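Local coordinates for molybdopterin biosynthesis Mog protein (Mycobacterium tuberculosis, PDB 2G4R) that probably binds molybdopterin and takes part in the biosynthesis of the molybdenum cofactor, at residues S5-V10 with V59-D64. Residues are numbered along the deposited sequence; the frame is centred on the assembly and turned at random.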
# COMPACT_ATOMS: atom_id res chain seq x y z
N SER A 5 -4.08 -20.70 13.35
CA SER A 5 -3.39 -19.83 12.34
C SER A 5 -4.30 -19.03 11.40
O SER A 5 -5.30 -19.55 10.89
CB SER A 5 -2.40 -20.63 11.49
OG SER A 5 -3.04 -21.43 10.51
N ALA A 6 -3.96 -17.77 11.16
CA ALA A 6 -4.87 -16.91 10.40
C ALA A 6 -4.13 -15.81 9.66
O ALA A 6 -2.96 -15.49 10.00
CB ALA A 6 -5.98 -16.30 11.35
N ARG A 7 -4.81 -15.27 8.64
CA ARG A 7 -4.48 -14.00 8.05
C ARG A 7 -5.67 -13.06 7.94
O ARG A 7 -6.81 -13.48 7.80
CB ARG A 7 -3.90 -14.22 6.69
CG ARG A 7 -2.56 -14.90 6.77
CD ARG A 7 -1.83 -14.87 5.49
NE ARG A 7 -0.51 -15.51 5.58
CZ ARG A 7 0.27 -15.70 4.52
NH1 ARG A 7 -0.08 -15.26 3.30
NH2 ARG A 7 1.44 -16.34 4.66
N ILE A 8 -5.33 -11.77 7.85
CA ILE A 8 -6.24 -10.67 7.73
C ILE A 8 -5.88 -9.88 6.48
O ILE A 8 -4.74 -9.46 6.28
CB ILE A 8 -6.11 -9.70 8.93
CG1 ILE A 8 -6.38 -10.41 10.24
CG2 ILE A 8 -7.11 -8.54 8.81
CD1 ILE A 8 -5.99 -9.54 11.46
N VAL A 9 -6.88 -9.69 5.64
CA VAL A 9 -6.69 -8.96 4.42
C VAL A 9 -7.71 -7.85 4.44
O VAL A 9 -8.92 -8.07 4.36
CB VAL A 9 -6.87 -9.90 3.24
CG1 VAL A 9 -6.79 -9.13 1.94
CG2 VAL A 9 -5.87 -11.09 3.33
N VAL A 10 -7.21 -6.63 4.54
CA VAL A 10 -8.04 -5.44 4.47
C VAL A 10 -7.91 -4.90 3.05
O VAL A 10 -6.79 -4.65 2.56
CB VAL A 10 -7.55 -4.39 5.48
CG1 VAL A 10 -8.43 -3.14 5.42
CG2 VAL A 10 -7.53 -4.97 6.89
N VAL A 59 -4.01 -19.23 1.19
CA VAL A 59 -4.51 -20.58 1.07
C VAL A 59 -3.33 -21.54 0.85
O VAL A 59 -3.28 -22.61 1.44
CB VAL A 59 -5.51 -20.65 -0.12
CG1 VAL A 59 -5.77 -22.10 -0.61
CG2 VAL A 59 -6.81 -20.01 0.29
N ASN A 60 -2.38 -21.11 0.01
CA ASN A 60 -1.25 -21.93 -0.37
C ASN A 60 -0.28 -22.03 0.82
O ASN A 60 0.40 -23.04 0.98
CB ASN A 60 -0.67 -21.48 -1.75
CG ASN A 60 -1.74 -21.56 -2.91
OD1 ASN A 60 -2.94 -21.81 -2.65
ND2 ASN A 60 -1.32 -21.29 -4.17
N ALA A 61 -0.31 -21.05 1.72
CA ALA A 61 0.30 -21.19 3.06
C ALA A 61 -0.38 -22.22 4.02
O ALA A 61 0.20 -22.56 5.09
CB ALA A 61 0.38 -19.82 3.75
N GLY A 62 -1.61 -22.63 3.72
CA GLY A 62 -2.38 -23.57 4.57
C GLY A 62 -2.88 -23.00 5.89
O GLY A 62 -2.99 -23.71 6.90
N VAL A 63 -3.18 -21.70 5.92
CA VAL A 63 -3.71 -21.08 7.11
C VAL A 63 -5.11 -21.65 7.42
O VAL A 63 -5.83 -22.01 6.53
CB VAL A 63 -3.73 -19.53 6.92
CG1 VAL A 63 -4.70 -19.06 5.88
CG2 VAL A 63 -4.08 -18.89 8.15
N ASP A 64 -5.49 -21.71 8.69
CA ASP A 64 -6.83 -22.22 9.10
C ASP A 64 -7.96 -21.24 8.70
O ASP A 64 -9.09 -21.67 8.36
CB ASP A 64 -6.88 -22.44 10.62
CG ASP A 64 -5.83 -23.43 11.13
OD1 ASP A 64 -5.64 -24.49 10.52
OD2 ASP A 64 -5.16 -23.10 12.12
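Ser5 and Asp64 face each other with CA atoms 5.3 Å apart, where the entry to strand 6-11 meets the turn that follows helix 49-60; the touching parts run 111° apart. Their bonds are reciprocal. The amide N of Ser5 gives a hydrogen bond of 2.9 Å to OD2 of Asp64, reaching the carboxylate on its anti side and 22° out of its plane. In return, the amide N of Asp64 donates to OG of Ser5 over 3.1 Å, at a fairly straight 156°. The serine hydroxyl lies between its own backbone N and carbonyl carbon, close enough to make a second, weak bond to OD2. A short hydroxyl and a short carboxylate suit this place, since each meets the backbone of the other residue. Beside these polar bonds, the CG2 branch of Val63, anti to its own backbone N, lies alongside the backbone of the strand entry, 3.7 Å from Arg7 N; the valine carbonyl is held by Thr123. The extended Arg7 carries its guanidinium out to Ala61, whose methyl lies over one face, with CB 3.7 Å from NH2; the small residue lets the flat group come close. Arg7 also packs on Ser38 of a second subunit. Gly62, the first residue to leave helical geometry, takes the positive phi of a Schellman motif, which glycine tolerates easily, its N bonded to Val59 O. Helix 49-60 thus links strand 43-45 to strand 65-69 in a beta-alpha-beta crossover, with strand 6-11 between them, in the alpha/beta fold of the probable molybdopterin-binding domain.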